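Local coordinates for protein glutamyl-tRNA synthetase (Methanothermobacter thermautotrophicus, PDB 3AII) that probably attaches glutamate to tRNA(Glu) in two steps, first activating it with ATP as Glu-AMP and then transferring it to the acceptor end of the tRNA, at residues Pro103-Leu109 against Met150-Leu155; Ala247-Trp251 against Glu301-Leu306. All coordinates share one frame; numbering follows the deposited sequence.

How the contacts relate
Contact 1 sets most of the predicted 'HIGH' region, the class I synthetase element that in this family lines the ATP site, against helix 147-158, and contact 2 packs a loop just before strand 252-256 onto helix 299-310; both lie in the catalytic domain. The W251 side chain of contact 2 is about 13 Å from the zinc ion held by C191, C193, C208 and C210. The contact centres are about 28 Å apart, with their nearest atoms about 12 Å apart, and the two follow one another in series along the chain without touching.

Contact 1: residues Pro103-Leu109 against Met150-Leu155; sequences PNPSGPL and MIPADL. With EDO (1,2-ethanediol), chain C.
In the predicted 'HIGH' region, the signature that follows the first strand of the Rossmann-type fold in class I synthetases, L109, P108 and P103 rest on D154, M150 and I151 of helix 147-158. The polar link is made by D154: its OD2 receives the backbone N-H of L109 almost head-on, with L109 N to D154 OD2 at 2.9 Å and an N-H...O angle of 154°. Water 1 also donates to this oxygen, 2.8 Å from D154 OD2, and bridges it to the carbonyl O of L109. The side chains of L109 and D154 run past each other in opposite senses, L109 CD1 ending 3.8 Å from D154 CB.

Apolar groups flank the bond. I151, crossing L109 at about a right angle, has a fully extended CG1 branch (chi2 171°) that carries CD1 to the loop backbone, 3.8 Å from N104 O, while its CG2 branch meets the ring of P103. L109 CD2 lies 3.9 Å from I151 CG1, and the other methyl, CD1, reaches L155. M150 lies alongside P108 and points the same way; the bend at its last torsion (chi3 -54°) turns CE back onto the proline ring. P108 CD and M150 CE are only 3.4 Å apart, tighter than usual for carbons.

D154 OD1 faces other partners: R356 through a salt bridge, and a 1,2-ethanediol, probably from the crystallisation liquor, whose O1 donates at 2.6 Å to D154 OD1. With two donors on OD2 and an arginine at OD1, the buried carboxylate is fixed in rotation and probably stays ionised, and one acid couples the main chain of the signature loop to both helix 147-158 and helix 355-360.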
ATOM      1  N   PRO A 103     -11.336  -0.473  -5.729  1.00 15.82           N
ATOM      2  CA  PRO A 103     -10.152   0.246  -6.205  1.00 16.11           C
ATOM      3  C   PRO A 103     -10.194   0.481  -7.704  1.00 16.24           C
ATOM      4  O   PRO A 103     -10.884  -0.251  -8.417  1.00 18.56           O
ATOM      5  CB  PRO A 103      -9.008  -0.720  -5.875  1.00 15.71           C
ATOM      6  CG  PRO A 103      -9.641  -2.089  -6.004  1.00 15.67           C
ATOM      7  CD  PRO A 103     -11.089  -1.918  -5.562  1.00 13.41           C
ATOM      8  N   ASN A 104      -9.461   1.486  -8.174  1.00 19.13           N
ATOM      9  CA  ASN A 104      -9.222   1.643  -9.609  1.00 20.67           C
ATOM     10  C   ASN A 104      -7.986   0.856 -10.008  1.00 16.97           C
ATOM     11  O   ASN A 104      -7.061   0.700  -9.211  1.00 24.67           O
ATOM     12  CB  ASN A 104      -8.999   3.111  -9.967  1.00 26.79           C
ATOM     13  CG  ASN A 104     -10.078   4.008  -9.424  1.00 41.26           C
ATOM     14  OD1 ASN A 104     -11.237   3.914  -9.826  1.00 36.32           O
ATOM     15  ND2 ASN A 104      -9.706   4.890  -8.501  1.00 38.77           N
ATOM     16  N   PRO A 105      -7.943   0.368 -11.252  1.00 18.90           N
ATOM     17  CA  PRO A 105      -6.759  -0.400 -11.647  1.00 21.74           C
ATOM     18  C   PRO A 105      -5.624   0.466 -12.200  1.00 19.24           C
ATOM     19  O   PRO A 105      -5.082   0.159 -13.249  1.00 22.68           O
ATOM     20  CB  PRO A 105      -7.306  -1.310 -12.741  1.00 23.53           C
ATOM     21  CG  PRO A 105      -8.352  -0.467 -13.407  1.00 25.11           C
ATOM     22  CD  PRO A 105      -8.971   0.397 -12.314  1.00 20.77           C
ATOM     23  N   SER A 106      -5.272   1.529 -11.493  1.00 16.95           N
ATOM     24  CA  SER A 106      -4.192   2.418 -11.930  1.00 22.15           C
ATOM     25  C   SER A 106      -2.806   1.861 -11.580  1.00 24.71           C
ATOM     26  O   SER A 106      -1.774   2.395 -11.999  1.00 25.36           O
ATOM     27  CB  SER A 106      -4.381   3.801 -11.320  1.00 28.83           C
ATOM     28  OG  SER A 106      -4.429   3.720  -9.908  1.00 32.52           O
ATOM     29  N   GLY A 107      -2.797   0.781 -10.806  1.00 19.12           N
ATOM     30  CA  GLY A 107      -1.575   0.092 -10.404  1.00 22.29           C
ATOM     31  C   GLY A 107      -1.928  -0.792  -9.223  1.00 24.20           C
ATOM     32  O   GLY A 107      -3.099  -0.941  -8.901  1.00 22.09           O
ATOM     33  N   PRO A 108      -0.923  -1.382  -8.561  1.00 26.22           N
ATOM     34  CA  PRO A 108      -1.198  -2.245  -7.405  1.00 21.76           C
ATOM     35  C   PRO A 108      -1.559  -1.422  -6.170  1.00 23.74           C
ATOM     36  O   PRO A 108      -1.457  -0.194  -6.213  1.00 24.44           O
ATOM     37  CB  PRO A 108       0.129  -2.969  -7.198  1.00 22.71           C
ATOM     38  CG  PRO A 108       1.145  -1.964  -7.626  1.00 24.99           C
ATOM     39  CD  PRO A 108       0.520  -1.233  -8.807  1.00 21.68           C
ATOM     40  N   LEU A 109      -1.968  -2.081  -5.086  1.00 19.86           N
ATOM     41  CA  LEU A 109      -2.433  -1.368  -3.891  1.00 18.74           C
ATOM     42  C   LEU A 109      -1.331  -0.688  -3.070  1.00 24.41           C
ATOM     43  O   LEU A 109      -0.203  -1.176  -2.974  1.00 22.69           O
ATOM     44  CB  LEU A 109      -3.214  -2.315  -2.984  1.00 18.80           C
ATOM     45  CG  LEU A 109      -4.395  -3.049  -3.615  1.00 20.00           C
ATOM     46  CD1 LEU A 109      -5.148  -3.820  -2.545  1.00 24.55           C
ATOM     47  CD2 LEU A 109      -5.325  -2.052  -4.332  1.00 22.39           C
ATOM     48  N   MET A 150      -2.805  -7.933 -10.164  1.00 17.72           N
ATOM     49  CA  MET A 150      -2.025  -7.526  -8.991  1.00 16.51           C
ATOM     50  C   MET A 150      -2.904  -7.236  -7.776  1.00 18.64           C
ATOM     51  O   MET A 150      -2.559  -7.592  -6.643  1.00 18.59           O
ATOM     52  CB  MET A 150      -1.129  -6.318  -9.290  1.00 23.54           C
ATOM     53  CG  MET A 150       0.010  -6.596 -10.252  1.00 21.78           C
ATOM     54  SD  MET A 150       1.109  -5.169 -10.373  1.00 29.48           S
ATOM     55  CE  MET A 150      -0.046  -3.871 -10.801  1.00 45.43           C
ATOM     56  N   ILE A 151      -4.041  -6.592  -8.015  1.00 17.44           N
ATOM     57  CA  ILE A 151      -4.922  -6.204  -6.926  1.00 12.98           C
ATOM     58  C   ILE A 151      -5.439  -7.387  -6.101  1.00 17.17           C
ATOM     59  O   ILE A 151      -5.354  -7.371  -4.883  1.00 14.86           O
ATOM     60  CB  ILE A 151      -6.058  -5.291  -7.437  1.00 16.35           C
ATOM     61  CG1 ILE A 151      -5.483  -3.897  -7.727  1.00 17.77           C
ATOM     62  CG2 ILE A 151      -7.190  -5.215  -6.409  1.00 17.62           C
ATOM     63  CD1 ILE A 151      -6.451  -2.960  -8.452  1.00 18.70           C
ATOM     64  N   PRO A 152      -5.973  -8.422  -6.755  1.00 15.74           N
ATOM     65  CA  PRO A 152      -6.423  -9.521  -5.892  1.00 17.27           C
ATOM     66  C   PRO A 152      -5.271 -10.216  -5.163  1.00 19.19           C
ATOM     67  O   PRO A 152      -5.434 -10.678  -4.034  1.00 16.33           O
ATOM     68  CB  PRO A 152      -7.118 -10.484  -6.868  1.00 19.61           C
ATOM     69  CG  PRO A 152      -6.841  -9.951  -8.247  1.00 25.86           C
ATOM     70  CD  PRO A 152      -6.505  -8.519  -8.124  1.00 19.80           C
ATOM     71  N   ALA A 153      -4.109 -10.285  -5.793  1.00 15.17           N
ATOM     72  CA  ALA A 153      -2.946 -10.868  -5.133  1.00 17.45           C
ATOM     73  C   ALA A 153      -2.578 -10.065  -3.870  1.00 20.26           C
ATOM     74  O   ALA A 153      -2.233 -10.642  -2.825  1.00 19.88           O
ATOM     75  CB  ALA A 153      -1.765 -10.937  -6.104  1.00 16.73           C
ATOM     76  N   ASP A 154      -2.657  -8.735  -3.969  1.00 16.71           N
ATOM     77  CA  ASP A 154      -2.351  -7.861  -2.833  1.00 16.14           C
ATOM     78  C   ASP A 154      -3.357  -8.072  -1.715  1.00 16.89           C
ATOM     79  O   ASP A 154      -2.992  -8.068  -0.539  1.00 16.92           O
ATOM     80  CB  ASP A 154      -2.361  -6.382  -3.237  1.00 17.66           C
ATOM     81  CG  ASP A 154      -1.189  -5.990  -4.159  1.00 20.81           C
ATOM     82  OD1 ASP A 154      -0.275  -6.801  -4.429  1.00 20.03           O
ATOM     83  OD2 ASP A 154      -1.210  -4.843  -4.646  1.00 26.76           O
ATOM     84  N   LEU A 155      -4.631  -8.224  -2.079  1.00 16.22           N
ATOM     85  CA  LEU A 155      -5.679  -8.492  -1.096  1.00 14.43           C
ATOM     86  C   LEU A 155      -5.437  -9.814  -0.370  1.00 17.34           C
ATOM     87  O   LEU A 155      -5.633  -9.912   0.840  1.00 18.10           O
ATOM     88  CB  LEU A 155      -7.043  -8.536  -1.778  1.00 13.99           C
ATOM     89  CG  LEU A 155      -7.573  -7.161  -2.148  1.00 14.96           C
ATOM     90  CD1 LEU A 155      -8.885  -7.277  -2.928  1.00 16.48           C
ATOM     91  CD2 LEU A 155      -7.781  -6.353  -0.877  1.00 15.50           C
TER
HETATM   92  C1  EDO C 602       1.640  -7.763  -2.074  1.00 26.05           C
HETATM   93  O1  EDO C 602       1.184  -8.606  -3.151  1.00 24.87           O
HETATM   94  C2  EDO C 602       2.752  -8.481  -1.318  1.00 25.53           C
HETATM   95  O2  EDO C 602       3.859  -8.704  -2.202  1.00 25.74           O
HETATM   96  O   HOH W   1       1.196  -3.526  -3.968  1.00 19.71           O

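Contact 2: residues Ala247-Trp251 against Glu301-Leu306; sequences AIRDW and EKQEYL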
ATOM      1  N   ALA A 247     -20.969  22.318  -7.393  1.00 31.04           N
ATOM      2  CA  ALA A 247     -20.509  21.075  -8.010  1.00 31.05           C
ATOM      3  C   ALA A 247     -21.613  20.025  -8.076  1.00 36.92           C
ATOM      4  O   ALA A 247     -21.597  19.146  -8.937  1.00 31.43           O
ATOM      5  CB  ALA A 247     -19.310  20.525  -7.267  1.00 38.64           C
ATOM      6  N   ILE A 248     -22.568  20.117  -7.158  1.00 31.31           N
ATOM      7  CA  ILE A 248     -23.657  19.147  -7.103  1.00 34.46           C
ATOM      8  C   ILE A 248     -24.761  19.481  -8.118  1.00 29.08           C
ATOM      9  O   ILE A 248     -25.619  18.642  -8.434  1.00 24.82           O
ATOM     10  CB  ILE A 248     -24.206  19.040  -5.663  1.00 24.47           C
ATOM     11  CG1 ILE A 248     -23.089  18.574  -4.721  1.00 31.35           C
ATOM     12  CG2 ILE A 248     -25.393  18.091  -5.601  1.00 27.61           C
ATOM     13  CD1 ILE A 248     -23.508  18.510  -3.276  1.00 45.23           C
ATOM     14  N   ARG A 249     -24.723  20.700  -8.647  1.00 24.72           N
ATOM     15  CA  ARG A 249     -25.716  21.163  -9.613  1.00 25.88           C
ATOM     16  C   ARG A 249     -25.634  20.430 -10.957  1.00 21.60           C
ATOM     17  O   ARG A 249     -24.645  20.547 -11.678  1.00 26.07           O
ATOM     18  CB  ARG A 249     -25.579  22.672  -9.832  1.00 29.23           C
ATOM     19  CG  ARG A 249     -25.916  23.502  -8.600  1.00 35.14           C
ATOM     20  CD  ARG A 249     -25.712  24.986  -8.869  1.00 32.57           C
ATOM     21  NE  ARG A 249     -25.838  25.766  -7.642  1.00 33.84           N
ATOM     22  CZ  ARG A 249     -25.855  27.094  -7.600  1.00 41.26           C
ATOM     23  NH1 ARG A 249     -25.756  27.797  -8.722  1.00 40.90           N
ATOM     24  NH2 ARG A 249     -25.976  27.718  -6.434  1.00 45.14           N
ATOM     25  N   ASP A 250     -26.679  19.671 -11.273  1.00 21.94           N
ATOM     26  CA  ASP A 250     -26.757  18.877 -12.509  1.00 22.72           C
ATOM     27  C   ASP A 250     -25.431  18.247 -12.955  1.00 24.56           C
ATOM     28  O   ASP A 250     -24.934  18.510 -14.053  1.00 21.32           O
ATOM     29  CB  ASP A 250     -27.370  19.692 -13.652  1.00 21.01           C
ATOM     30  CG  ASP A 250     -28.863  19.953 -13.453  1.00 19.49           C
ATOM     31  OD1 ASP A 250     -29.361  19.756 -12.323  1.00 24.16           O
ATOM     32  OD2 ASP A 250     -29.529  20.336 -14.429  1.00 22.53           O
ATOM     33  N   TRP A 251     -24.888  17.382 -12.109  1.00 17.98           N
ATOM     34  CA  TRP A 251     -23.585  16.791 -12.358  1.00 16.48           C
ATOM     35  C   TRP A 251     -23.610  15.766 -13.497  1.00 19.38           C
ATOM     36  O   TRP A 251     -24.656  15.189 -13.817  1.00 19.65           O
ATOM     37  CB  TRP A 251     -23.028  16.186 -11.061  1.00 21.37           C
ATOM     38  CG  TRP A 251     -23.899  15.146 -10.400  1.00 18.44           C
ATOM     39  CD1 TRP A 251     -24.867  15.353  -9.450  1.00 17.54           C
ATOM     40  CD2 TRP A 251     -23.834  13.724 -10.599  1.00 19.50           C
ATOM     41  NE1 TRP A 251     -25.431  14.149  -9.079  1.00 21.51           N
ATOM     42  CE2 TRP A 251     -24.805  13.136  -9.761  1.00 19.59           C
ATOM     43  CE3 TRP A 251     -23.045  12.898 -11.407  1.00 18.60           C
ATOM     44  CZ2 TRP A 251     -25.011  11.750  -9.707  1.00 16.14           C
ATOM     45  CZ3 TRP A 251     -23.253  11.520 -11.358  1.00 18.85           C
ATOM     46  CH2 TRP A 251     -24.233  10.961 -10.518  1.00 19.19           C
ATOM     47  N   GLU A 301     -23.763  13.189  -1.514  1.00 26.52           N
ATOM     48  CA  GLU A 301     -24.804  14.144  -1.868  1.00 29.32           C
ATOM     49  C   GLU A 301     -25.190  14.048  -3.347  1.00 22.45           C
ATOM     50  O   GLU A 301     -26.355  14.164  -3.701  1.00 25.52           O
ATOM     51  CB  GLU A 301     -24.349  15.570  -1.550  1.00 32.83           C
ATOM     52  CG  GLU A 301     -24.272  15.902  -0.076  1.00 53.93           C
ATOM     53  CD  GLU A 301     -23.747  17.305   0.165  1.00 78.46           C
ATOM     54  OE1 GLU A 301     -24.526  18.270   0.008  1.00 70.09           O
ATOM     55  OE2 GLU A 301     -22.552  17.443   0.505  1.00 85.88           O
ATOM     56  N   LYS A 302     -24.201  13.847  -4.211  1.00 24.12           N
ATOM     57  CA  LYS A 302     -24.477  13.722  -5.641  1.00 17.85           C
ATOM     58  C   LYS A 302     -25.266  12.451  -5.942  1.00 18.42           C
ATOM     59  O   LYS A 302     -26.261  12.473  -6.667  1.00 19.82           O
ATOM     60  CB  LYS A 302     -23.167  13.733  -6.435  1.00 23.11           C
ATOM     61  CG  LYS A 302     -22.404  15.044  -6.334  1.00 23.59           C
ATOM     62  CD  LYS A 302     -21.068  14.948  -7.054  1.00 36.13           C
ATOM     63  CE  LYS A 302     -20.355  16.289  -7.071  1.00 45.55           C
ATOM     64  NZ  LYS A 302     -18.989  16.173  -7.658  1.00 55.93           N
ATOM     65  N   GLN A 303     -24.810  11.332  -5.381  1.00 22.21           N
ATOM     66  CA  GLN A 303     -25.456  10.050  -5.639  1.00 19.92           C
ATOM     67  C   GLN A 303     -26.881   9.971  -5.106  1.00 22.85           C
ATOM     68  O   GLN A 303     -27.745   9.322  -5.700  1.00 19.62           O
ATOM     69  CB  GLN A 303     -24.615   8.925  -5.043  1.00 18.74           C
ATOM     70  CG  GLN A 303     -23.212   8.860  -5.628  1.00 21.43           C
ATOM     71  CD  GLN A 303     -22.367   7.774  -4.992  1.00 25.26           C
ATOM     72  OE1 GLN A 303     -21.139   7.822  -5.043  1.00 28.28           O
ATOM     73  NE2 GLN A 303     -23.024   6.794  -4.384  1.00 28.89           N
ATOM     74  N   GLU A 304     -27.130  10.632  -3.983  1.00 23.13           N
ATOM     75  CA  GLU A 304     -28.471  10.643  -3.405  1.00 29.44           C
ATOM     76  C   GLU A 304     -29.561  11.005  -4.430  1.00 23.62           C
ATOM     77  O   GLU A 304     -30.650  10.435  -4.414  1.00 22.43           O
ATOM     78  CB  GLU A 304     -28.516  11.563  -2.180  1.00 31.46           C
ATOM     79  CG  GLU A 304     -27.813  10.976  -0.964  1.00 46.31           C
ATOM     80  CD  GLU A 304     -27.711  11.946   0.200  1.00 68.67           C
ATOM     81  OE1 GLU A 304     -28.096  13.128   0.046  1.00 55.30           O
ATOM     82  OE2 GLU A 304     -27.236  11.521   1.275  1.00 57.41           O
ATOM     83  N   TYR A 305     -29.252  11.914  -5.355  1.00 24.18           N
ATOM     84  CA  TYR A 305     -30.208  12.306  -6.395  1.00 23.40           C
ATOM     85  C   TYR A 305     -30.546  11.173  -7.351  1.00 19.01           C
ATOM     86  O   TYR A 305     -31.673  11.056  -7.824  1.00 24.62           O
ATOM     87  CB  TYR A 305     -29.689  13.506  -7.190  1.00 21.60           C
ATOM     88  CG  TYR A 305     -29.736  14.793  -6.409  1.00 21.75           C
ATOM     89  CD1 TYR A 305     -28.619  15.254  -5.723  1.00 21.18           C
ATOM     90  CD2 TYR A 305     -30.898  15.548  -6.356  1.00 24.58           C
ATOM     91  CE1 TYR A 305     -28.663  16.426  -4.998  1.00 26.35           C
ATOM     92  CE2 TYR A 305     -30.946  16.721  -5.635  1.00 17.94           C
ATOM     93  CZ  TYR A 305     -29.833  17.153  -4.960  1.00 25.22           C
ATOM     94  OH  TYR A 305     -29.885  18.322  -4.244  1.00 25.66           O
ATOM     95  N   LEU A 306     -29.549  10.343  -7.635  1.00 20.24           N
ATOM     96  CA  LEU A 306     -29.740   9.190  -8.505  0.51 20.69           C
ATOM     97  C   LEU A 306     -30.666   8.183  -7.862  1.00 15.87           C
ATOM     98  O   LEU A 306     -31.618   7.716  -8.489  1.00 20.64           O
ATOM     99  CB  LEU A 306     -28.405   8.500  -8.774  0.51 20.30           C
ATOM    100  CG  LEU A 306     -27.455   9.142  -9.768  0.51 20.88           C
ATOM    101  CD1 LEU A 306     -26.171   8.332  -9.797  0.51 12.92           C
ATOM    102  CD2 LEU A 306     -28.086   9.189 -11.142  0.51 24.24           C
TER
HETATM  103  O   HOH W   2     -19.663  17.992 -10.426  1.00 32.19           O
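W251 takes a chi1 of 57°, with CG between its own backbone N and carbonyl carbon, and this turns the indole toward helix 299-310, with one face against K302. K302, in turn, has CG beside its backbone N and an extended chain beyond, which carries the aliphatic part past the indole toward A247. W251 thus meets one residue, K302, with both a ring face and its N-H, and probably L306 with its edge.

Over one face of the indole sits K302 CB, 3.7 Å from the centroid of the five-membered ring of W251 and 21° off its normal, a CH-pi contact. The ring N-H makes a weak, bent hydrogen bond with the backbone of the same residue: W251 NE1 to K302 O is 3.1 Å, at an N-H...O angle of 126°. At the ring edge, near its plane, CD1 of L306 approaches W251 CH2; L306 has two conformers, so this edge contact is tentative.

I248 fills the flank beside K302. Its longer branch puts CG1 3.9 Å from K302 CG and CD1 3.5 Å from E301 CB, beside the E301 carboxylate, while the CG2 methyl is 3.7 Å from Y305 CE1, with the isoleucine and tyrosine side chains crossing at about a right angle. At the far end of K302, CE comes 3.6 Å from A247 O. Water 2 donates to A247 O at 2.7 Å and is reached only weakly by the K302 ammonium.

Around this pairing, V237 of strand 234-237 touches both W251 and L306, while helix 274-284 lends N275 to W251 and K302 and A279 to L306. Helix 299-310 is thereby packed against helix 274-284 and the antiparallel sheet whose strand 252-256 begins immediately after W251.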